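Local coordinates for protein inorganic pyrophosphatase (Neisseria gonorrhoeae, PDB 5TEA) that probably catalyses the magnesium-dependent hydrolysis of inorganic pyrophosphate to two phosphate ions, as a homohexamer, at residues L16-V21 against I68-D73; I26-E31 against V93-R98; S36-E41 against D52-A57; F59-N64 against F145-Y150. All coordinates share one frame; numbering follows the deposited sequence. Where two conformers were deposited one is given.

Interaction 1 (L16-V21 against I68-D73); sequences LTPGDV and IPQTLD. With CA (calcium ion), chain I.
Thr71, whose CG2 comes to 4.3 Å from CG of Pro18, has its hydroxyl engaged by two partners: OG1 donates to Ile68 O at 2.7 Å and receives a weak bond from the backbone N of Leu79. These bonds tie Thr71 back to Ile68 and across to Leu79 within the loop that leaves strand 64-67 of the pyrophosphatase beta barrel for the acidic metal site, and residues 16-18 are laid against it. Rigid, compact prolines suit such an irregular joint. Pro69 presses CG on Leu16 CB at 3.7 Å, while Pro18 puts CB on Ile68 CG2 at 4.0 Å and CG near the carbonyl O of Pro69 at 3.4 Å. Gln70, its CG opposite the carbonyl carbon (chi1 -59°) and its chain extended beyond, passes Pro18 at about a right angle and places OE1 3.7 Å from Thr17 CA. Its NE2 is badly angled for Leu16 O and bonds to Asn13 O instead. Helix 167-183 adds Ile178 over Pro18 and Trp181 against Gln70. Further along the loop comes a carboxylate suited to a hard cation: Asp73 OD2 binds calcium at 2.4 Å, alongside two waters, the side chains of Asp77, Asp80 and Asp112, and Glu78 O.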
loop_
_atom_site.group_PDB
_atom_site.type_symbol
_atom_site.label_atom_id
_atom_site.label_comp_id
_atom_site.label_asym_id
_atom_site.label_seq_id
_atom_site.Cartn_x
_atom_site.Cartn_y
_atom_site.Cartn_z
ATOM N N LEU B 16 -18.507 22.989 -13.801
ATOM C CA LEU B 16 -19.414 22.278 -12.917
ATOM C C LEU B 16 -20.270 23.262 -12.143
ATOM O O LEU B 16 -19.783 24.304 -11.689
ATOM C CB LEU B 16 -18.649 21.407 -11.916
ATOM C CG LEU B 16 -18.194 20.012 -12.319
ATOM C CD1 LEU B 16 -17.321 19.407 -11.208
ATOM C CD2 LEU B 16 -19.400 19.147 -12.608
ATOM N N THR B 17 -21.529 22.918 -11.978
ATOM C CA THR B 17 -22.440 23.587 -11.070
ATOM C C THR B 17 -22.556 22.783 -9.787
ATOM O O THR B 17 -22.026 21.672 -9.688
ATOM C CB THR B 17 -23.808 23.740 -11.731
ATOM O OG1 THR B 17 -24.400 22.446 -11.879
ATOM C CG2 THR B 17 -23.668 24.406 -13.086
ATOM N N PRO B 18 -23.240 23.309 -8.762
ATOM C CA PRO B 18 -23.455 22.495 -7.556
ATOM C C PRO B 18 -24.286 21.253 -7.807
ATOM O O PRO B 18 -24.243 20.330 -6.989
ATOM C CB PRO B 18 -24.169 23.456 -6.593
ATOM C CG PRO B 18 -23.764 24.806 -7.055
ATOM C CD PRO B 18 -23.685 24.702 -8.552
ATOM N N GLY B 19 -25.068 21.208 -8.886
ATOM C CA GLY B 19 -25.887 20.031 -9.139
ATOM C C GLY B 19 -27.287 20.121 -8.554
ATOM O O GLY B 19 -27.823 21.219 -8.358
ATOM N N ASP B 20 -27.888 18.966 -8.254
ATOM C CA ASP B 20 -29.307 18.880 -7.880
ATOM C C ASP B 20 -29.431 18.963 -6.359
ATOM O O ASP B 20 -29.653 17.969 -5.667
ATOM C CB ASP B 20 -29.922 17.589 -8.424
ATOM C CG ASP B 20 -31.423 17.483 -8.159
ATOM O OD1 ASP B 20 -32.012 18.406 -7.566
ATOM O OD2 ASP B 20 -32.018 16.458 -8.547
ATOM N N VAL B 21 -29.304 20.188 -5.836
ATOM C CA VAL B 21 -29.290 20.377 -4.386
ATOM C C VAL B 21 -30.593 19.885 -3.771
ATOM O O VAL B 21 -30.591 19.136 -2.787
ATOM C CB VAL B 21 -29.022 21.851 -4.034
ATOM C CG1 VAL B 21 -28.977 22.026 -2.520
ATOM C CG2 VAL B 21 -27.727 22.313 -4.683
ATOM N N ILE B 68 -17.656 21.704 -2.956
ATOM C CA ILE B 68 -18.770 21.844 -3.889
ATOM C C ILE B 68 -18.472 23.029 -4.803
ATOM O O ILE B 68 -18.288 24.152 -4.300
ATOM C CB ILE B 68 -20.104 22.055 -3.154
ATOM C CG1 ILE B 68 -20.381 20.921 -2.155
ATOM C CG2 ILE B 68 -21.228 22.164 -4.164
ATOM C CD1 ILE B 68 -21.618 21.188 -1.267
ATOM N N PRO B 69 -18.451 22.848 -6.126
ATOM C CA PRO B 69 -18.185 23.987 -7.018
ATOM C C PRO B 69 -19.259 25.060 -6.888
ATOM O O PRO B 69 -20.424 24.771 -6.612
ATOM C CB PRO B 69 -18.200 23.367 -8.426
ATOM C CG PRO B 69 -18.252 21.892 -8.242
ATOM C CD PRO B 69 -18.730 21.598 -6.855
ATOM N N GLN B 70 -18.838 26.314 -7.084
ATOM C CA GLN B 70 -19.740 27.470 -7.149
ATOM C C GLN B 70 -20.501 27.671 -5.840
ATOM O O GLN B 70 -21.686 27.997 -5.835
ATOM C CB GLN B 70 -20.705 27.365 -8.332
ATOM C CG GLN B 70 -19.997 27.273 -9.668
ATOM C CD GLN B 70 -20.946 27.384 -10.843
ATOM O OE1 GLN B 70 -22.165 27.290 -10.689
ATOM N NE2 GLN B 70 -20.390 27.590 -12.028
ATOM N N THR B 71 -19.797 27.499 -4.721
ATOM C CA THR B 71 -20.324 27.787 -3.397
ATOM C C THR B 71 -19.279 28.585 -2.623
ATOM O O THR B 71 -18.084 28.524 -2.921
ATOM C CB THR B 71 -20.679 26.506 -2.626
ATOM O OG1 THR B 71 -19.508 25.702 -2.466
ATOM C CG2 THR B 71 -21.753 25.675 -3.371
ATOM N N LEU B 72 -19.742 29.338 -1.623
ATOM C CA LEU B 72 -18.855 30.118 -0.763
ATOM C C LEU B 72 -19.304 30.034 0.688
ATOM O O LEU B 72 -20.478 30.267 0.987
ATOM C CB LEU B 72 -18.825 31.594 -1.180
ATOM C CG LEU B 72 -18.112 32.018 -2.461
ATOM C CD1 LEU B 72 -18.078 33.536 -2.540
ATOM C CD2 LEU B 72 -16.706 31.436 -2.512
ATOM N N ASP B 73 -18.364 29.740 1.585
ATOM C CA ASP B 73 -18.539 30.029 3.006
ATOM C C ASP B 73 -18.676 31.530 3.233
ATOM O O ASP B 73 -18.336 32.346 2.376
ATOM C CB ASP B 73 -17.341 29.537 3.813
ATOM C CG ASP B 73 -17.537 28.154 4.391
ATOM O OD1 ASP B 73 -18.677 27.645 4.423
ATOM O OD2 ASP B 73 -16.522 27.587 4.842
HETATM CA CA CA I . -14.881 26.033 4.191
HETATM O O HOH W 1 -17.023 24.971 4.406
HETATM O O HOH W 2 -13.043 25.316 4.514
#

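Interaction 2 (I26-E31 against V93-R98); sequences INVVNE and VFLEAR
Val28 and Leu95 form a hydrogen-bonded pair of two antiparallel strands in the barrel sheet of the pyrophosphatase fold, with Val28 N bonded to Leu95 O at 2.9 Å and Leu95 N returned to Val28 O. The strands are strongly twisted, their directions 132° apart, yet Asn30 N still meets Val93 O almost straight (174°). The face bearing Ile26, Val28, Leu95 and Ala97 is tightly packed. With CG of Leu95 set between its backbone N and carbonyl carbon (chi1 72°), CD2 lies 4.0 Å from Val28 CB. Small Ala97 lets Val28 CG2 approach its CB to 3.9 Å, and beta-branched valine suits an extended strand. The other face is partly wet. There Val29 CG2 still packs on Phe94 CB at 3.8 Å, but Asn27 and exposed Glu96 run side by side, and a water at the edge of the Phe94 ring donates to Asn27 OD1 at 2.9 Å and weakly to Glu96 OE2. Asn27 ND2 bonds to Thr17 O. Strands 80-83 and 110-119 supply Val81, Leu83, Cys117 and Pro119 to the packed face, strand 64-67 pairs along the other side of 25-32, and Phe94 and Leu95 pair in parallel with a strand of a second subunit.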
loop_
_atom_site.group_PDB
_atom_site.type_symbol
_atom_site.label_atom_id
_atom_site.label_comp_id
_atom_site.label_asym_id
_atom_site.label_seq_id
_atom_site.Cartn_x
_atom_site.Cartn_y
_atom_site.Cartn_z
ATOM N N ILE B 26 -25.436 16.109 -5.463
ATOM C CA ILE B 26 -24.665 17.296 -5.814
ATOM C C ILE B 26 -23.357 16.882 -6.480
ATOM O O ILE B 26 -22.961 15.718 -6.450
ATOM C CB ILE B 26 -24.377 18.170 -4.585
ATOM C CG1 ILE B 26 -23.464 17.402 -3.618
ATOM C CG2 ILE B 26 -25.703 18.630 -3.954
ATOM C CD1 ILE B 26 -23.066 18.182 -2.394
ATOM N N ASN B 27 -22.655 17.874 -7.038
ATOM C CA ASN B 27 -21.342 17.643 -7.633
ATOM C C ASN B 27 -20.269 17.970 -6.605
ATOM O O ASN B 27 -20.334 19.013 -5.947
ATOM C CB ASN B 27 -21.154 18.486 -8.902
ATOM C CG ASN B 27 -22.123 18.097 -10.010
ATOM O OD1 ASN B 27 -22.436 16.925 -10.178
ATOM N ND2 ASN B 27 -22.617 19.080 -10.750
ATOM N N VAL B 28 -19.288 17.080 -6.472
ATOM C CA VAL B 28 -18.202 17.222 -5.506
ATOM C C VAL B 28 -16.885 17.014 -6.235
ATOM O O VAL B 28 -16.770 16.118 -7.077
ATOM C CB VAL B 28 -18.355 16.217 -4.337
ATOM C CG1 VAL B 28 -17.099 16.186 -3.469
ATOM C CG2 VAL B 28 -19.564 16.617 -3.497
ATOM N N VAL B 29 -15.905 17.871 -5.949
ATOM C CA VAL B 29 -14.546 17.714 -6.453
ATOM C C VAL B 29 -13.664 17.263 -5.293
ATOM O O VAL B 29 -13.631 17.917 -4.244
ATOM C CB VAL B 29 -14.032 19.023 -7.085
ATOM C CG1 VAL B 29 -12.542 18.922 -7.419
ATOM C CG2 VAL B 29 -14.837 19.353 -8.342
ATOM N N ASN B 30 -12.952 16.142 -5.468
ATOM C CA ASN B 30 -12.136 15.599 -4.385
ATOM C C ASN B 30 -10.771 16.271 -4.362
ATOM O O ASN B 30 -10.104 16.385 -5.404
ATOM C CB ASN B 30 -11.954 14.084 -4.516
ATOM C CG ASN B 30 -11.376 13.460 -3.248
ATOM O OD1 ASN B 30 -11.963 13.569 -2.173
ATOM N ND2 ASN B 30 -10.224 12.805 -3.371
ATOM N N GLU B 31 -10.347 16.707 -3.174
ATOM C CA GLU B 31 -9.007 17.287 -3.015
ATOM C C GLU B 31 -8.021 16.374 -2.304
ATOM O O GLU B 31 -6.849 16.335 -2.684
ATOM C CB GLU B 31 -9.076 18.613 -2.246
ATOM C CG GLU B 31 -9.887 19.702 -2.934
ATOM C CD GLU B 31 -10.371 20.758 -1.963
ATOM O OE1 GLU B 31 -9.993 21.930 -2.131
ATOM O OE2 GLU B 31 -11.142 20.416 -1.036
ATOM N N VAL B 93 -10.497 14.138 -9.122
ATOM C CA VAL B 93 -11.682 13.596 -9.782
ATOM C C VAL B 93 -12.916 14.232 -9.160
ATOM O O VAL B 93 -12.939 14.582 -7.978
ATOM C CB VAL B 93 -11.754 12.054 -9.694
ATOM C CG1 VAL B 93 -10.486 11.413 -10.255
ATOM C CG2 VAL B 93 -12.020 11.601 -8.271
ATOM N N PHE B 94 -13.952 14.415 -9.973
ATOM C CA PHE B 94 -15.226 14.896 -9.469
ATOM C C PHE B 94 -16.262 13.790 -9.615
ATOM O O PHE B 94 -16.072 12.836 -10.372
ATOM C CB PHE B 94 -15.677 16.169 -10.189
ATOM C CG PHE B 94 -16.291 15.925 -11.546
ATOM C CD1 PHE B 94 -15.491 15.828 -12.678
ATOM C CD2 PHE B 94 -17.661 15.802 -11.691
ATOM C CE1 PHE B 94 -16.051 15.606 -13.930
ATOM C CE2 PHE B 94 -18.225 15.564 -12.947
ATOM C CZ PHE B 94 -17.419 15.481 -14.059
ATOM N N LEU B 95 -17.357 13.916 -8.864
ATOM C CA LEU B 95 -18.386 12.883 -8.853
ATOM C C LEU B 95 -19.725 13.485 -8.449
ATOM O O LEU B 95 -19.793 14.516 -7.774
ATOM C CB LEU B 95 -18.033 11.746 -7.893
ATOM C CG LEU B 95 -18.139 12.060 -6.384
ATOM C CD1 LEU B 95 -18.308 10.760 -5.609
ATOM C CD2 LEU B 95 -16.902 12.803 -5.882
ATOM N N GLU B 96 -20.789 12.810 -8.860
ATOM C CA GLU B 96 -22.101 13.040 -8.279
ATOM C C GLU B 96 -22.163 12.316 -6.945
ATOM O O GLU B 96 -21.829 11.126 -6.854
ATOM C CB GLU B 96 -23.195 12.544 -9.230
ATOM C CG GLU B 96 -23.166 13.305 -10.540
ATOM C CD GLU B 96 -24.361 13.003 -11.433
ATOM O OE1 GLU B 96 -25.220 12.203 -11.017
ATOM O OE2 GLU B 96 -24.430 13.564 -12.548
ATOM N N ALA B 97 -22.573 13.037 -5.904
ATOM C CA ALA B 97 -22.544 12.507 -4.549
ATOM C C ALA B 97 -23.870 12.765 -3.855
ATOM O O ALA B 97 -24.492 13.810 -4.056
ATOM C CB ALA B 97 -21.404 13.131 -3.737
ATOM N N ARG B 98 -24.282 11.826 -3.013
ATOM C CA ARG B 98 -25.499 12.010 -2.231
ATOM C C ARG B 98 -25.156 12.737 -0.938
ATOM O O ARG B 98 -24.201 12.363 -0.250
ATOM C CB ARG B 98 -26.170 10.666 -1.926
ATOM C CG ARG B 98 -27.212 10.734 -0.807
ATOM C CD ARG B 98 -27.866 9.379 -0.540
ATOM N NE ARG B 98 -28.829 9.023 -1.577
ATOM C CZ ARG B 98 -30.100 9.422 -1.607
ATOM N NH1 ARG B 98 -30.597 10.198 -0.651
ATOM N NH2 ARG B 98 -30.882 9.037 -2.603
HETATM O O HOH W 3 -22.088 15.942 -12.857
#

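Interaction 3 (S36-E41 against D52-A57); sequences SNHKIE and DRIEPA. Unlike the reference sequence in segment 52-57: Ile54 (reference Val).
The flat guanidinium of Arg53 carries Lys39 CD on one face, 3.5 Å from Arg53 CZ and over the middle of the group, while Glu55 OE1 lies at its edge, in plane, accepting from Arg53 NE at 3.1 Å in a nearly straight bond (168°). That oxygen is itself approached from above its carboxylate plane; the second bond of the salt bridge, from NH2 to OE2, is weak. Beside the His38 ring, Ile54 CD1 is 3.6 Å from CD2. Lys39 is extended until chi4 (-40°), where it bends and turns NZ to Asp52 OD2 at 3.1 Å, on the anti lone pair. A long flexible lysine can thus lie over the arginine with its aliphatic part and still keep its ammonium at an acid. Glu41 OE1 also stands beside Asp52 OD2, the two carboxylates nearly perpendicular. The contact is the open-end half of the beta hairpin 38-43/48-54, and Lys39 and Arg53 are predicted to bind the substrate, consistent with basic groups suited to anionic pyrophosphate. Backbone bonds run from Lys39 N to Arg53 O and from Asp52 N to Lys39 O. Just beyond the strands, Asn37 continues the pairing with backbone and side chain: its O accepts from Glu55 N at 2.8 Å, and its ND2 donates to Glu55 O at 3.0 Å. A third subunit covers Ile54 and Asn37 with Asp122 and Asn124.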
loop_
_atom_site.group_PDB
_atom_site.type_symbol
_atom_site.label_atom_id
_atom_site.label_comp_id
_atom_site.label_asym_id
_atom_site.label_seq_id
_atom_site.Cartn_x
_atom_site.Cartn_y
_atom_site.Cartn_z
ATOM N N SER B 36 -4.603 10.515 3.960
ATOM C CA SER B 36 -3.463 11.358 3.615
ATOM C C SER B 36 -3.253 12.452 4.659
ATOM O O SER B 36 -4.217 13.019 5.183
ATOM C CB SER B 36 -3.670 11.989 2.233
ATOM O OG SER B 36 -2.630 12.889 1.915
ATOM N N ASN B 37 -1.984 12.752 4.973
ATOM C CA ASN B 37 -1.677 13.934 5.776
ATOM C C ASN B 37 -1.198 15.098 4.922
ATOM O O ASN B 37 -0.532 16.011 5.431
ATOM C CB ASN B 37 -0.654 13.622 6.878
ATOM C CG ASN B 37 0.712 13.230 6.327
ATOM O OD1 ASN B 37 0.809 12.611 5.272
ATOM N ND2 ASN B 37 1.779 13.588 7.054
ATOM N N HIS B 38 -1.520 15.088 3.633
ATOM C CA HIS B 38 -1.179 16.187 2.742
ATOM C C HIS B 38 -2.383 17.110 2.635
ATOM O O HIS B 38 -3.459 16.681 2.208
ATOM C CB HIS B 38 -0.759 15.674 1.376
ATOM C CG HIS B 38 0.526 14.895 1.413
ATOM N ND1 HIS B 38 1.011 14.186 0.336
ATOM C CD2 HIS B 38 1.403 14.693 2.424
ATOM C CE1 HIS B 38 2.146 13.598 0.674
ATOM N NE2 HIS B 38 2.407 13.890 1.936
ATOM N N LYS B 39 -2.216 18.356 3.050
ATOM C CA LYS B 39 -3.323 19.308 2.938
ATOM C C LYS B 39 -3.323 19.867 1.525
ATOM O O LYS B 39 -2.590 20.808 1.208
ATOM C CB LYS B 39 -3.217 20.427 3.961
ATOM C CG LYS B 39 -4.404 21.386 3.865
ATOM C CD LYS B 39 -4.166 22.603 4.745
ATOM C CE LYS B 39 -5.375 23.521 4.728
ATOM N NZ LYS B 39 -5.969 23.619 3.368
ATOM N N ILE B 40 -4.165 19.295 0.679
ATOM C CA ILE B 40 -4.267 19.674 -0.718
ATOM C C ILE B 40 -5.542 20.481 -0.884
ATOM O O ILE B 40 -6.588 20.129 -0.330
ATOM C CB ILE B 40 -4.245 18.429 -1.626
ATOM C CG1 ILE B 40 -2.910 17.703 -1.440
ATOM C CG2 ILE B 40 -4.438 18.809 -3.098
ATOM C CD1 ILE B 40 -2.893 16.304 -2.023
ATOM N N GLU B 41 -5.438 21.587 -1.604
ATOM C CA GLU B 41 -6.546 22.500 -1.821
ATOM C C GLU B 41 -6.620 22.842 -3.299
ATOM O O GLU B 41 -5.591 23.040 -3.949
ATOM C CB GLU B 41 -6.343 23.772 -0.997
ATOM C CG GLU B 41 -7.595 24.560 -0.711
ATOM C CD GLU B 41 -7.295 25.812 0.103
ATOM O OE1 GLU B 41 -6.130 26.288 0.060
ATOM O OE2 GLU B 41 -8.218 26.307 0.791
ATOM N N ASP B 52 -0.763 22.746 0.253
ATOM C CA ASP B 52 -0.527 23.877 1.149
ATOM C C ASP B 52 0.536 23.550 2.186
ATOM O O ASP B 52 1.390 24.391 2.488
ATOM C CB ASP B 52 -1.819 24.281 1.860
ATOM C CG ASP B 52 -2.836 24.903 0.929
ATOM O OD1 ASP B 52 -2.443 25.376 -0.155
ATOM O OD2 ASP B 52 -4.034 24.925 1.293
ATOM N N ARG B 53 0.478 22.352 2.768
ATOM C CA ARG B 53 1.408 21.988 3.829
ATOM C C ARG B 53 1.295 20.501 4.114
ATOM O O ARG B 53 0.342 19.843 3.697
ATOM C CB ARG B 53 1.137 22.790 5.108
ATOM C CG ARG B 53 -0.223 22.525 5.716
ATOM C CD ARG B 53 -0.413 23.400 6.942
ATOM N NE ARG B 53 -1.616 23.041 7.682
ATOM C CZ ARG B 53 -2.730 23.765 7.701
ATOM N NH1 ARG B 53 -2.799 24.901 7.021
ATOM N NH2 ARG B 53 -3.774 23.351 8.409
ATOM N N ILE B 54 2.313 19.971 4.807
ATOM C CA ILE B 54 2.257 18.636 5.389
ATOM C C ILE B 54 1.667 18.747 6.791
ATOM O O ILE B 54 2.163 19.520 7.622
ATOM C CB ILE B 54 3.657 17.996 5.446
ATOM C CG1 ILE B 54 4.381 18.122 4.091
ATOM C CG2 ILE B 54 3.544 16.531 5.914
ATOM C CD1 ILE B 54 3.813 17.272 2.970
ATOM N N GLU B 55 0.610 17.968 7.063
ATOM C CA GLU B 55 0.003 17.954 8.388
ATOM C C GLU B 55 0.670 16.888 9.249
ATOM O O GLU B 55 1.326 15.993 8.723
ATOM C CB GLU B 55 -1.494 17.664 8.270
ATOM C CG GLU B 55 -2.271 18.665 7.416
ATOM C CD GLU B 55 -2.644 19.929 8.159
ATOM O OE1 GLU B 55 -1.931 20.299 9.115
ATOM O OE2 GLU B 55 -3.663 20.554 7.783
ATOM N N PRO B 56 0.525 16.947 10.574
ATOM C CA PRO B 56 1.017 15.843 11.412
ATOM C C PRO B 56 0.432 14.506 10.960
ATOM O O PRO B 56 -0.762 14.388 10.679
ATOM C CB PRO B 56 0.533 16.223 12.818
ATOM C CG PRO B 56 0.440 17.736 12.764
ATOM C CD PRO B 56 -0.080 18.024 11.383
ATOM N N ALA B 57 1.302 13.496 10.872
ATOM C CA ALA B 57 0.893 12.178 10.412
ATOM C C ALA B 57 -0.214 11.585 11.274
ATOM O O ALA B 57 -1.059 10.846 10.766
ATOM C CB ALA B 57 2.102 11.238 10.376
#

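Interaction 4 (F59-N64 against F145-Y150); sequences FAKPTN and FHFNHY
His146 swings its imidazole opposite the backbone N (chi1 174°) and out from helix 137-149 toward residues 59-62, while Lys61 folds back at chi2 (-61°) and again at chi3 (140°), so that the two side chains meet at about a right angle. Lys61 NZ donates to His146 NE2 at 2.9 Å, in the plane of the ring. The imidazole is filled in on both faces: Pro62 CD sits 3.5 Å from the ring centre in a CH-pi contact, and Tyr150 CB lies over the opposite face toward the rim. At its edge CE1 comes within 3.2 Å of Phe59 O. Phe59 lays its own face on the backbone of His149 and Tyr150, with Tyr150 CA 3.8 Å from its ring centre, a flat aromatic being well shaped to cover backbone. Its ring also meets Phe145 of a fourth subunit edge-to-face. Lys61 NZ makes a further, off-centre cation-pi contact with the Tyr150 ring, 4.6 Å from the centroid, and Tyr150 is a predicted substrate-binding residue. Since NE2 accepts from the lysine, the imidazole is probably neutral with its proton on ND1, and the lysine's positive charge would be stabilised by NE2 and, more weakly, by the tyrosine pi system.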
loop_
_atom_site.group_PDB
_atom_site.type_symbol
_atom_site.label_atom_id
_atom_site.label_comp_id
_atom_site.label_asym_id
_atom_site.label_seq_id
_atom_site.Cartn_x
_atom_site.Cartn_y
_atom_site.Cartn_z
ATOM N N PHE B 59 -2.679 13.038 12.261
ATOM C CA PHE B 59 -3.920 13.691 11.860
ATOM C C PHE B 59 -4.202 13.506 10.369
ATOM O O PHE B 59 -4.637 14.436 9.686
ATOM C CB PHE B 59 -3.883 15.176 12.218
ATOM C CG PHE B 59 -3.793 15.447 13.699
ATOM C CD1 PHE B 59 -4.588 14.745 14.595
ATOM C CD2 PHE B 59 -2.900 16.392 14.198
ATOM C CE1 PHE B 59 -4.527 14.993 15.949
ATOM C CE2 PHE B 59 -2.833 16.649 15.563
ATOM C CZ PHE B 59 -3.635 15.942 16.444
ATOM N N ALA B 60 -3.976 12.303 9.846
ATOM C CA ALA B 60 -4.406 11.996 8.487
ATOM C C ALA B 60 -5.915 12.170 8.381
ATOM O O ALA B 60 -6.654 11.940 9.344
ATOM C CB ALA B 60 -4.020 10.568 8.096
ATOM N N LYS B 61 -6.372 12.611 7.216
ATOM C CA LYS B 61 -7.805 12.842 7.035
ATOM C C LYS B 61 -8.576 11.539 7.229
ATOM O O LYS B 61 -8.219 10.518 6.623
ATOM C CB LYS B 61 -8.106 13.410 5.647
ATOM C CG LYS B 61 -7.668 14.842 5.440
ATOM C CD LYS B 61 -8.369 15.792 6.416
ATOM C CE LYS B 61 -7.414 16.867 6.945
ATOM N NZ LYS B 61 -7.971 17.610 8.123
ATOM N N PRO B 62 -9.637 11.529 8.051
ATOM C CA PRO B 62 -10.386 10.280 8.260
ATOM C C PRO B 62 -11.339 9.938 7.128
ATOM O O PRO B 62 -11.772 8.778 7.043
ATOM C CB PRO B 62 -11.157 10.552 9.567
ATOM C CG PRO B 62 -11.356 12.053 9.567
ATOM C CD PRO B 62 -10.108 12.614 8.932
ATOM N N THR B 63 -11.703 10.904 6.281
ATOM C CA THR B 63 -12.511 10.672 5.087
ATOM C C THR B 63 -11.825 11.366 3.925
ATOM O O THR B 63 -10.892 12.134 4.119
ATOM C CB THR B 63 -13.929 11.243 5.219
ATOM O OG1 THR B 63 -13.857 12.675 5.129
ATOM C CG2 THR B 63 -14.545 10.850 6.568
ATOM N N ASN B 64 -12.310 11.128 2.710
ATOM C CA ASN B 64 -11.868 11.984 1.616
ATOM C C ASN B 64 -12.368 13.396 1.886
ATOM O O ASN B 64 -13.367 13.596 2.587
ATOM C CB ASN B 64 -12.389 11.474 0.271
ATOM C CG ASN B 64 -12.048 10.027 0.034
ATOM O OD1 ASN B 64 -10.894 9.684 -0.282
ATOM N ND2 ASN B 64 -13.045 9.159 0.165
ATOM N N PHE B 145 -13.691 13.675 16.596
ATOM C CA PHE B 145 -12.440 13.853 17.329
ATOM C C PHE B 145 -11.377 14.480 16.443
ATOM O O PHE B 145 -10.645 15.386 16.880
ATOM C CB PHE B 145 -11.940 12.520 17.892
ATOM C CG PHE B 145 -10.690 12.661 18.744
ATOM C CD1 PHE B 145 -9.434 12.750 18.154
ATOM C CD2 PHE B 145 -10.780 12.725 20.130
ATOM C CE1 PHE B 145 -8.298 12.905 18.926
ATOM C CE2 PHE B 145 -9.638 12.870 20.917
ATOM C CZ PHE B 145 -8.397 12.956 20.308
ATOM N N HIS B 146 -11.260 13.993 15.207
ATOM C CA HIS B 146 -10.280 14.528 14.273
ATOM C C HIS B 146 -10.420 16.037 14.147
ATOM O O HIS B 146 -9.448 16.781 14.310
ATOM C CB HIS B 146 -10.420 13.866 12.891
ATOM C CG HIS B 146 -9.533 14.484 11.852
ATOM N ND1 HIS B 146 -8.195 14.167 11.727
ATOM C CD2 HIS B 146 -9.773 15.455 10.942
ATOM C CE1 HIS B 146 -7.662 14.892 10.758
ATOM N NE2 HIS B 146 -8.596 15.694 10.277
ATOM N N PHE B 147 -11.621 16.508 13.828
ATOM C CA PHE B 147 -11.755 17.928 13.549
ATOM C C PHE B 147 -11.726 18.779 14.807
ATOM O O PHE B 147 -11.431 19.970 14.710
ATOM C CB PHE B 147 -13.032 18.182 12.722
ATOM C CG PHE B 147 -12.850 17.830 11.276
ATOM C CD1 PHE B 147 -12.121 18.664 10.439
ATOM C CD2 PHE B 147 -13.334 16.625 10.768
ATOM C CE1 PHE B 147 -11.885 18.327 9.100
ATOM C CE2 PHE B 147 -13.095 16.276 9.427
ATOM C CZ PHE B 147 -12.392 17.133 8.595
ATOM N N ASN B 148 -12.014 18.197 15.977
ATOM C CA ASN B 148 -11.864 18.915 17.241
ATOM C C ASN B 148 -10.405 19.073 17.656
ATOM O O ASN B 148 -10.097 19.946 18.478
ATOM C CB ASN B 148 -12.612 18.176 18.365
ATOM C CG ASN B 148 -14.096 18.504 18.389
ATOM O OD1 ASN B 148 -14.513 19.528 17.854
ATOM N ND2 ASN B 148 -14.892 17.657 19.046
ATOM N N HIS B 149 -9.502 18.275 17.094
ATOM C CA HIS B 149 -8.139 18.231 17.605
ATOM C C HIS B 149 -7.029 18.390 16.567
ATOM O O HIS B 149 -5.850 18.388 16.950
ATOM C CB HIS B 149 -7.933 16.907 18.352
ATOM C CG HIS B 149 -8.731 16.806 19.612
ATOM N ND1 HIS B 149 -8.338 17.414 20.784
ATOM C CD2 HIS B 149 -9.913 16.199 19.878
ATOM C CE1 HIS B 149 -9.234 17.167 21.726
ATOM N NE2 HIS B 149 -10.201 16.434 21.202
ATOM N N TYR B 150 -7.349 18.536 15.279
ATOM C CA TYR B 150 -6.289 18.394 14.280
ATOM C C TYR B 150 -5.313 19.564 14.255
ATOM O O TYR B 150 -4.224 19.424 13.683
ATOM C CB TYR B 150 -6.883 18.173 12.884
ATOM C CG TYR B 150 -7.498 19.397 12.246
ATOM C CD1 TYR B 150 -8.710 19.906 12.696
ATOM C CD2 TYR B 150 -6.872 20.030 11.178
ATOM C CE1 TYR B 150 -9.283 21.020 12.095
ATOM C CE2 TYR B 150 -7.432 21.138 10.574
ATOM C CZ TYR B 150 -8.639 21.628 11.033
ATOM O OH TYR B 150 -9.197 22.733 10.434
#

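From the N terminus, residues 16-21 open the loop that interaction 1 closes at 68-73, bringing the chain start to the metal-site loop. Residues 26-31 open a second, overlapping loop closed at 93-98, so interactions 1 and 2 cross; they also touch, the backbone of Pro18 probably bonding to that of Asn27 beside the pairing of strands 19-20 and 25-32 in one sheet. The hairpin of interaction 3 is nested inside both loops, and Glu31 packs on Ile40 and Glu41 where its first strand follows on. Interaction 4 starts after the hairpin ends, crosses interactions 1 and 2, and brings the chain before strand 64-67 to helix 137-149. A backbone hydrogen bond from Lys61 N to Ser36 O probably joins interactions 3 and 4.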